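PDB 2XHE: Syntaxin1, which probably acts as a SNAP receptor that binds other SNARE proteins in membrane fusion. Local coordinates for residues D132-Q137 with V254-N259; D59-I64 with V148-R153; Q69-S74 with E88-T93. All blocks are in the same frame, centred on the assembly; numbering follows the deposited sequence.

Contact 1: D132-Q137 with V254-N259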
loop_
_atom_site.group_PDB
_atom_site.type_symbol
_atom_site.label_atom_id
_atom_site.label_comp_id
_atom_site.label_asym_id
_atom_site.label_seq_id
_atom_site.Cartn_x
_atom_site.Cartn_y
_atom_site.Cartn_z
ATOM N N ASP B 132 1.284 9.308 26.221
ATOM C CA ASP B 132 1.519 10.752 26.156
ATOM C C ASP B 132 2.484 11.088 25.021
ATOM O O ASP B 132 2.144 11.827 24.097
ATOM C CB ASP B 132 2.103 11.273 27.477
ATOM C CG ASP B 132 1.319 10.810 28.694
ATOM O OD1 ASP B 132 1.538 9.661 29.148
ATOM O OD2 ASP B 132 0.494 11.600 29.207
ATOM N N LEU B 133 3.689 10.531 25.102
ATOM C CA LEU B 133 4.750 10.824 24.143
ATOM C C LEU B 133 4.451 10.266 22.744
ATOM O O LEU B 133 4.802 10.885 21.735
ATOM C CB LEU B 133 6.108 10.332 24.670
ATOM C CG LEU B 133 7.327 10.525 23.765
ATOM C CD1 LEU B 133 7.477 11.969 23.350
ATOM C CD2 LEU B 133 8.579 10.049 24.462
ATOM N N ARG B 134 3.797 9.109 22.685
ATOM C CA ARG B 134 3.376 8.540 21.407
ATOM C C ARG B 134 2.444 9.491 20.653
ATOM O O ARG B 134 2.667 9.779 19.472
ATOM C CB ARG B 134 2.699 7.187 21.615
ATOM C CG ARG B 134 3.655 6.049 21.968
ATOM C CD ARG B 134 2.885 4.771 22.273
ATOM N NE ARG B 134 1.943 4.457 21.204
ATOM C CZ ARG B 134 0.770 3.862 21.393
ATOM N NH1 ARG B 134 0.389 3.518 22.617
ATOM N NH2 ARG B 134 -0.026 3.625 20.359
ATOM N N ILE B 135 1.406 9.969 21.348
ATOM C CA ILE B 135 0.453 10.932 20.801
ATOM C C ILE B 135 1.145 12.214 20.362
ATOM O O ILE B 135 0.924 12.704 19.258
ATOM C CB ILE B 135 -0.645 11.274 21.828
ATOM C CG1 ILE B 135 -1.644 10.123 21.934
ATOM C CG2 ILE B 135 -1.376 12.559 21.450
ATOM C CD1 ILE B 135 -2.451 10.127 23.206
ATOM N N ARG B 136 1.987 12.756 21.230
ATOM C CA ARG B 136 2.731 13.962 20.893
ATOM C C ARG B 136 3.527 13.787 19.598
ATOM O O ARG B 136 3.539 14.670 18.740
ATOM C CB ARG B 136 3.673 14.343 22.038
ATOM C CG ARG B 136 2.977 14.685 23.349
ATOM C CD ARG B 136 3.988 14.955 24.460
ATOM N NE ARG B 136 3.560 16.075 25.288
ATOM C CZ ARG B 136 3.847 17.345 25.028
ATOM N NH1 ARG B 136 4.579 17.651 23.966
ATOM N NH2 ARG B 136 3.397 18.304 25.828
ATOM N N GLN B 137 4.188 12.640 19.463
ATOM C CA GLN B 137 5.031 12.372 18.303
ATOM C C GLN B 137 4.251 12.213 17.001
ATOM O O GLN B 137 4.674 12.730 15.971
ATOM C CB GLN B 137 5.925 11.161 18.550
ATOM C CG GLN B 137 7.103 11.466 19.459
ATOM C CD GLN B 137 7.886 10.229 19.864
ATOM O OE1 GLN B 137 7.451 9.095 19.637
ATOM N NE2 GLN B 137 9.044 10.446 20.479
ATOM N N VAL B 254 1.762 1.501 17.330
ATOM C CA VAL B 254 1.197 0.550 18.295
ATOM C C VAL B 254 2.160 -0.568 18.745
ATOM O O VAL B 254 1.856 -1.319 19.665
ATOM C CB VAL B 254 -0.188 0.009 17.822
ATOM C CG1 VAL B 254 -0.251 -0.051 16.318
ATOM C CG2 VAL B 254 -0.538 -1.337 18.466
ATOM N N GLU B 255 3.330 -0.656 18.117
ATOM C CA GLU B 255 4.366 -1.585 18.557
ATOM C C GLU B 255 5.117 -1.035 19.773
ATOM O O GLU B 255 5.556 -1.793 20.635
ATOM C CB GLU B 255 5.358 -1.874 17.430
ATOM C CG GLU B 255 6.587 -2.674 17.871
ATOM C CD GLU B 255 7.853 -2.306 17.101
ATOM O OE1 GLU B 255 7.829 -1.306 16.348
ATOM O OE2 GLU B 255 8.875 -3.014 17.256
ATOM N N GLN B 256 5.261 0.283 19.845
ATOM C CA GLN B 256 5.953 0.899 20.976
ATOM C C GLN B 256 5.012 1.320 22.120
ATOM O O GLN B 256 5.234 2.342 22.773
ATOM C CB GLN B 256 6.804 2.086 20.504
ATOM C CG GLN B 256 6.066 3.069 19.606
ATOM C CD GLN B 256 6.930 4.235 19.167
ATOM O OE1 GLN B 256 8.047 4.410 19.644
ATOM N NE2 GLN B 256 6.410 5.044 18.252
ATOM N N SER B 257 3.974 0.522 22.364
ATOM C CA SER B 257 3.008 0.788 23.429
ATOM C C SER B 257 3.499 0.262 24.767
ATOM O O SER B 257 4.371 -0.605 24.808
ATOM C CB SER B 257 1.684 0.111 23.105
ATOM O OG SER B 257 1.464 0.120 21.714
ATOM N N HIS B 258 2.930 0.768 25.860
ATOM C CA HIS B 258 3.359 0.341 27.188
ATOM C C HIS B 258 2.349 -0.585 27.850
ATOM O O HIS B 258 1.456 -1.110 27.188
ATOM C CB HIS B 258 3.653 1.538 28.090
ATOM C CG HIS B 258 4.740 1.279 29.083
ATOM N ND1 HIS B 258 4.574 0.453 30.172
ATOM C CD2 HIS B 258 6.015 1.730 29.144
ATOM C CE1 HIS B 258 5.697 0.410 30.866
ATOM N NE2 HIS B 258 6.588 1.177 30.264
ATOM N N ASN B 259 2.497 -0.779 29.157
ATOM C CA ASN B 259 1.664 -1.729 29.879
ATOM C C ASN B 259 1.904 -1.710 31.389
ATOM O O ASN B 259 2.549 -0.803 31.915
ATOM C CB ASN B 259 1.914 -3.138 29.334
ATOM C CG ASN B 259 0.758 -4.073 29.589
ATOM O OD1 ASN B 259 -0.367 -3.635 29.839
ATOM N ND2 ASN B 259 1.023 -5.374 29.523
#

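Contact 2: D59-I64 with V148-R153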
loop_
_atom_site.group_PDB
_atom_site.type_symbol
_atom_site.label_atom_id
_atom_site.label_comp_id
_atom_site.label_asym_id
_atom_site.label_seq_id
_atom_site.Cartn_x
_atom_site.Cartn_y
_atom_site.Cartn_z
ATOM N N ASP B 59 -6.894 28.115 7.844
ATOM C CA ASP B 59 -6.933 29.544 7.549
ATOM C C ASP B 59 -5.996 29.874 6.392
ATOM O O ASP B 59 -6.427 30.428 5.378
ATOM C CB ASP B 59 -6.563 30.372 8.782
ATOM C CG ASP B 59 -7.705 30.470 9.794
ATOM O OD1 ASP B 59 -8.862 30.151 9.429
ATOM O OD2 ASP B 59 -7.445 30.868 10.955
ATOM N N ILE B 60 -4.719 29.524 6.546
ATOM C CA ILE B 60 -3.741 29.733 5.485
ATOM C C ILE B 60 -4.220 29.155 4.146
ATOM O O ILE B 60 -4.084 29.799 3.106
ATOM C CB ILE B 60 -2.366 29.142 5.844
ATOM C CG1 ILE B 60 -1.825 29.770 7.125
ATOM C CG2 ILE B 60 -1.377 29.344 4.707
ATOM C CD1 ILE B 60 -0.348 29.477 7.352
ATOM N N GLU B 61 -4.788 27.948 4.172
ATOM C CA GLU B 61 -5.285 27.309 2.951
ATOM C C GLU B 61 -6.271 28.183 2.189
ATOM O O GLU B 61 -6.186 28.294 0.968
ATOM C CB GLU B 61 -5.929 25.958 3.250
ATOM C CG GLU B 61 -4.931 24.846 3.467
ATOM C CD GLU B 61 -5.543 23.475 3.294
ATOM O OE1 GLU B 61 -5.498 22.950 2.158
ATOM O OE2 GLU B 61 -6.066 22.926 4.290
ATOM N N GLN B 62 -7.210 28.787 2.917
ATOM C CA GLN B 62 -8.205 29.683 2.332
ATOM C C GLN B 62 -7.534 30.969 1.858
ATOM O O GLN B 62 -7.766 31.431 0.741
ATOM C CB GLN B 62 -9.294 30.008 3.358
ATOM C CG GLN B 62 -10.713 29.611 2.943
ATOM C CD GLN B 62 -10.943 28.101 2.960
ATOM O OE1 GLN B 62 -10.242 27.357 3.650
ATOM N NE2 GLN B 62 -11.935 27.644 2.199
ATOM N N ALA B 63 -6.694 31.537 2.717
ATOM C CA ALA B 63 -5.934 32.739 2.397
ATOM C C ALA B 63 -5.104 32.599 1.115
ATOM O O ALA B 63 -5.065 33.510 0.288
ATOM C CB ALA B 63 -5.036 33.118 3.578
ATOM N N ILE B 64 -4.433 31.464 0.962
ATOM C CA ILE B 64 -3.621 31.206 -0.219
ATOM C C ILE B 64 -4.442 31.317 -1.503
ATOM O O ILE B 64 -4.024 31.962 -2.465
ATOM C CB ILE B 64 -2.931 29.808 -0.140
ATOM C CG1 ILE B 64 -1.682 29.872 0.743
ATOM C CG2 ILE B 64 -2.560 29.298 -1.521
ATOM C CD1 ILE B 64 -1.327 28.547 1.369
ATOM N N VAL B 148 4.228 21.855 5.647
ATOM C CA VAL B 148 5.134 21.998 4.498
ATOM C C VAL B 148 4.360 21.878 3.179
ATOM O O VAL B 148 4.648 22.585 2.204
ATOM C CB VAL B 148 6.319 20.961 4.547
ATOM C CG1 VAL B 148 7.121 20.920 3.226
ATOM C CG2 VAL B 148 7.264 21.253 5.713
ATOM N N LYS B 149 3.363 20.996 3.159
ATOM C CA LYS B 149 2.562 20.785 1.957
ATOM C C LYS B 149 1.677 21.982 1.634
ATOM O O LYS B 149 1.521 22.325 0.471
ATOM C CB LYS B 149 1.726 19.506 2.068
ATOM C CG LYS B 149 0.806 19.247 0.878
ATOM C CD LYS B 149 -0.116 18.042 1.120
ATOM C CE LYS B 149 0.640 16.701 1.067
ATOM N NZ LYS B 149 1.372 16.337 2.322
ATOM N N VAL B 150 1.104 22.615 2.660
ATOM C CA VAL B 150 0.276 23.811 2.465
ATOM C C VAL B 150 1.138 24.963 2.014
ATOM O O VAL B 150 0.788 25.683 1.083
ATOM C CB VAL B 150 -0.501 24.262 3.743
ATOM C CG1 VAL B 150 -1.273 25.527 3.456
ATOM C CG2 VAL B 150 -1.479 23.201 4.188
ATOM N N MET B 151 2.269 25.138 2.678
ATOM C CA MET B 151 3.151 26.241 2.338
ATOM C C MET B 151 3.728 26.066 0.950
ATOM O O MET B 151 4.099 27.031 0.293
ATOM C CB MET B 151 4.264 26.395 3.370
ATOM C CG MET B 151 3.738 26.823 4.733
ATOM S SD MET B 151 2.517 28.170 4.638
ATOM C CE MET B 151 3.595 29.602 4.697
ATOM N N THR B 152 3.799 24.826 0.499
ATOM C CA THR B 152 4.346 24.562 -0.812
ATOM C C THR B 152 3.360 25.063 -1.842
ATOM O O THR B 152 3.751 25.512 -2.916
ATOM C CB THR B 152 4.640 23.068 -1.009
ATOM O OG1 THR B 152 5.708 22.688 -0.134
ATOM C CG2 THR B 152 5.053 22.784 -2.444
ATOM N N ARG B 153 2.078 24.995 -1.504
ATOM C CA ARG B 153 1.044 25.521 -2.386
ATOM C C ARG B 153 1.229 27.030 -2.491
ATOM O O ARG B 153 1.153 27.597 -3.579
ATOM C CB ARG B 153 -0.352 25.164 -1.878
ATOM C CG ARG B 153 -1.480 25.733 -2.716
ATOM C CD ARG B 153 -1.252 25.498 -4.203
ATOM N NE ARG B 153 -2.317 26.086 -5.015
ATOM C CZ ARG B 153 -2.185 26.442 -6.291
ATOM N NH1 ARG B 153 -1.023 26.278 -6.917
ATOM N NH2 ARG B 153 -3.215 26.969 -6.944
#

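Contact 3: Q69-S74 with E88-T93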
loop_
_atom_site.group_PDB
_atom_site.type_symbol
_atom_site.label_atom_id
_atom_site.label_comp_id
_atom_site.label_asym_id
_atom_site.label_seq_id
_atom_site.Cartn_x
_atom_site.Cartn_y
_atom_site.Cartn_z
ATOM N N GLN B 69 -6.256 34.791 -6.696
ATOM C CA GLN B 69 -7.056 35.729 -7.484
ATOM C C GLN B 69 -6.487 37.145 -7.472
ATOM O O GLN B 69 -6.279 37.748 -8.525
ATOM C CB GLN B 69 -8.502 35.757 -6.992
ATOM C CG GLN B 69 -9.195 34.421 -7.073
ATOM C CD GLN B 69 -10.625 34.491 -6.595
ATOM O OE1 GLN B 69 -11.121 35.561 -6.237
ATOM N NE2 GLN B 69 -11.303 33.345 -6.584
ATOM N N LEU B 70 -6.240 37.674 -6.278
ATOM C CA LEU B 70 -5.725 39.033 -6.141
ATOM C C LEU B 70 -4.517 39.308 -7.040
ATOM O O LEU B 70 -4.267 40.453 -7.418
ATOM C CB LEU B 70 -5.382 39.337 -4.680
ATOM C CG LEU B 70 -6.539 39.379 -3.682
ATOM C CD1 LEU B 70 -6.048 39.866 -2.327
ATOM C CD2 LEU B 70 -7.661 40.270 -4.200
ATOM N N HIS B 71 -3.774 38.258 -7.379
ATOM C CA HIS B 71 -2.604 38.388 -8.244
ATOM C C HIS B 71 -2.972 38.455 -9.723
ATOM O O HIS B 71 -2.568 39.386 -10.428
ATOM C CB HIS B 71 -1.632 37.233 -8.015
ATOM C CG HIS B 71 -0.629 37.492 -6.938
ATOM N ND1 HIS B 71 0.189 38.602 -6.934
ATOM C CD2 HIS B 71 -0.297 36.779 -5.836
ATOM C CE1 HIS B 71 0.973 38.566 -5.874
ATOM N NE2 HIS B 71 0.697 37.470 -5.188
ATOM N N THR B 72 -3.725 37.459 -10.189
ATOM C CA THR B 72 -4.125 37.383 -11.593
ATOM C C THR B 72 -5.154 38.457 -11.921
ATOM O O THR B 72 -5.496 38.674 -13.085
ATOM C CB THR B 72 -4.708 35.997 -11.959
ATOM O OG1 THR B 72 -5.883 35.741 -11.177
ATOM C CG2 THR B 72 -3.671 34.886 -11.734
ATOM N N GLU B 73 -5.640 39.125 -10.879
ATOM C CA GLU B 73 -6.612 40.198 -11.027
ATOM C C GLU B 73 -5.902 41.540 -11.229
ATOM O O GLU B 73 -6.459 42.462 -11.828
ATOM C CB GLU B 73 -7.537 40.242 -9.806
ATOM C CG GLU B 73 -8.793 41.086 -9.978
ATOM C CD GLU B 73 -9.707 41.032 -8.763
ATOM O OE1 GLU B 73 -9.806 39.953 -8.135
ATOM O OE2 GLU B 73 -10.328 42.071 -8.438
ATOM N N SER B 74 -4.669 41.643 -10.737
ATOM C CA SER B 74 -3.866 42.844 -10.954
ATOM C C SER B 74 -3.287 42.876 -12.366
ATOM O O SER B 74 -2.446 43.714 -12.681
ATOM C CB SER B 74 -2.752 42.970 -9.910
ATOM O OG SER B 74 -3.255 43.438 -8.672
ATOM N N GLU B 88 -3.417 46.431 -1.726
ATOM C CA GLU B 88 -3.754 46.725 -0.335
ATOM C C GLU B 88 -4.225 45.457 0.374
ATOM O O GLU B 88 -3.935 45.244 1.555
ATOM C CB GLU B 88 -4.850 47.797 -0.272
ATOM C CG GLU B 88 -5.010 48.481 1.083
ATOM C CD GLU B 88 -4.047 49.640 1.271
ATOM O OE1 GLU B 88 -3.079 49.745 0.485
ATOM O OE2 GLU B 88 -4.258 50.450 2.200
ATOM N N LYS B 89 -4.967 44.626 -0.357
ATOM C CA LYS B 89 -5.405 43.325 0.140
ATOM C C LYS B 89 -4.238 42.336 0.139
ATOM O O LYS B 89 -3.986 41.658 1.136
ATOM C CB LYS B 89 -6.551 42.765 -0.717
ATOM C CG LYS B 89 -7.845 43.573 -0.712
ATOM C CD LYS B 89 -8.955 42.865 -1.502
ATOM C CE LYS B 89 -10.281 43.627 -1.422
ATOM N NZ LYS B 89 -11.413 42.931 -2.106
ATOM N N LEU B 90 -3.534 42.260 -0.989
ATOM C CA LEU B 90 -2.404 41.351 -1.144
ATOM C C LEU B 90 -1.455 41.396 0.041
ATOM O O LEU B 90 -1.245 40.386 0.708
ATOM C CB LEU B 90 -1.612 41.667 -2.414
ATOM C CG LEU B 90 -2.092 41.121 -3.755
ATOM C CD1 LEU B 90 -1.148 41.586 -4.849
ATOM C CD2 LEU B 90 -2.172 39.605 -3.724
ATOM N N GLN B 91 -0.866 42.559 0.296
ATOM C CA GLN B 91 0.142 42.647 1.342
ATOM C C GLN B 91 -0.510 42.619 2.708
ATOM O O GLN B 91 0.169 42.685 3.732
ATOM C CB GLN B 91 1.025 43.883 1.172
ATOM C CG GLN B 91 0.297 45.203 1.242
ATOM C CD GLN B 91 1.125 46.328 0.658
ATOM O OE1 GLN B 91 2.050 46.088 -0.124
ATOM N NE2 GLN B 91 0.801 47.565 1.033
ATOM N N ASP B 92 -1.833 42.506 2.717
ATOM C CA ASP B 92 -2.578 42.393 3.962
ATOM C C ASP B 92 -2.814 40.923 4.282
ATOM O O ASP B 92 -2.541 40.466 5.392
ATOM C CB ASP B 92 -3.898 43.159 3.877
ATOM C CG ASP B 92 -4.591 43.275 5.220
ATOM O OD1 ASP B 92 -4.781 42.233 5.887
ATOM O OD2 ASP B 92 -4.949 44.410 5.606
ATOM N N THR B 93 -3.314 40.181 3.301
ATOM C CA THR B 93 -3.437 38.732 3.437
ATOM C C THR B 93 -2.054 38.085 3.532
ATOM O O THR B 93 -1.848 37.189 4.343
ATOM C CB THR B 93 -4.233 38.108 2.273
ATOM O OG1 THR B 93 -3.570 38.388 1.039
ATOM C CG2 THR B 93 -5.644 38.682 2.214
#

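Contact 1: D132-Q137 with V254-N259
Here the Habc helical bundle of syntaxin meets its own SNARE segment: R134, near the start of helix 131-171, the third long helic of that bundle, reaches across to Q256, S257 and V254 in the segment 254-259. No hydrogen bond joins the two segments, and the contact is made almost wholly by the length of the arginine. Its CG lies beside the backbone N, and the chain then bends at chi3 (52°), which carries the guanidinium round toward S257 and V254. On the way the CD methylene of R134 passes the backbone carbonyl of Q256, 3.4 Å from its O. The hydroxyl of S257 sits over one face of the guanidinium, 3.6 Å above the plane and displaced toward the rim. NH2 of R134 lies 3.9 Å from CA of V254.

NH1 and NH2 of this buried arginine turn to the chain of a different protein in the assembly: NH1 forms a salt bridge with an acidic side chain of that protein, and NH2 a hydrogen bond to its backbone. Arginine suits the place because its long, slender chain passes the Q256 carbonyl and still delivers a guanidinium to the partner protein. A leucine here, lacking the guanidinium, would probably leave the partner's acidic group without its mate and the S257 hydroxyl without the flat group it lies over. Further along the loop, the ring of H258 meets that of F124 at about a right angle. S257 itself is turned back on its own segment, its OG donating to O of V254 from above the carbonyl plane at 2.5 Å.

Contact 2: D59-I64 with V148-R153
V150 is the residue on which most of this contact turns, its two methyls set among side chains of helix 44-72. CG1, anti to the backbone N (chi1 178°), lies 3.7 Å from CD1 of I64 and also touches CG2 of I60 at 4.0 Å. The CG methylene of E61 is shared between the two branches of V150, 3.7 Å from its CG1, with the glutamate chain crossing the valine at about a right angle. Only the aliphatic part of E61 is needed for this, which suits a residue at the exposed border of the interface. CD1 of I64 reaches past the methyl to the backbone as well, 3.6 Å from O of V150.

M151 starts out pointing away from the other helix, but bends at chi2 (-45°), which brings its sulfur back, SD lying 4.1 Å from CG2 of I60. A flexible, unbranched thioether can make that return where a branched residue would be less able to. About a turn further on, the CG methylene of R153 packs against CG2 of I64, 3.9 Å away, beneath a charged end that has a long, weak ion pair with E65.

The two helices belong to the three-helix Habc bundle of syntaxin, and these short segments run nearly parallel, 13° apart, with their axes 9.9 Å from one another. Between them the short branches of V150, I60 and I64 meet methyl to methyl. I97 and L100 of helix 80-116, the remaining member of the bundle, cover I60, while Y154 and V157 press on I64 from further along helix 131-171. M151 also meets L229, M232 and F233 of helix 214-237, the SNARE helix laid against the bundle.

Contact 3: Q69-S74 with E88-T93
The backbones approach most closely at L70 and L90, whose CA atoms are 6.4 Å apart, where the last turns of helix 44-72 face the early part of helix 80-116. These are the first two long helices of the syntaxin Habc bundle, joined by a short connection into a helical hairpin, and the contact lies near its closed end.

L90 serves two neighbours with one methyl. Its CD2 is wedged between CB of L70, 3.4 Å away, and the face of the H71 imidazole, 3.9 Å from the ring centroid and only 8° off the normal, a CH-pi contact. The second branch, CD1 of L90, adds a touch at one side of the ring, 3.8 Å from CE1 of H71. Leucine suits the place because it has one methyl for the wedge and another for the ring's side. While L90 covers a face, NE2 of H71 is hydrogen-bonded to NE2 of Q158 on helix 131-171, and L222 of helix 214-237 also touches this side chain.

L70 spreads its branches over the second helix. CD1 meets CB of K89 at 3.4 Å, and CD2 lies 4.0 Å from CD of K89, the two chains crossing at about a right angle. The lysine runs extended beyond CG, lending its methylenes to the leucine while its amine continues outward at the exposed margin. V67, one turn before L70, adds to the cover over L90 and T93.

The helix is kinked beneath these side chains: the carbonyl O of K89 accepts from both D92 N and T93 N, and the hydroxyl OG1 of T93 donates to O of L90 at 3.1 Å.

Overall arrangement
From the N terminus, helix 44-72 supplies the first segments of contacts 2 and 3. Contact 3 closes first, bringing helix 80-116 back against helix 44-72 after a short connection. It is nested inside the much longer loop closed by contact 2, which adds helix 131-171 to the same bundle; their centres are 15 Å apart. Contact 1 opens on helix 131-171 before contact 2 has closed, so these two cross along the chain, and it ends only in the SNARE segment 254-259. Contacts 1 and 3 lie on opposite sides of the chain's centre, with centres 45 Å apart. The set thus ties the Habc helices together and the SNARE segment to them, consistent with a closed syntaxin.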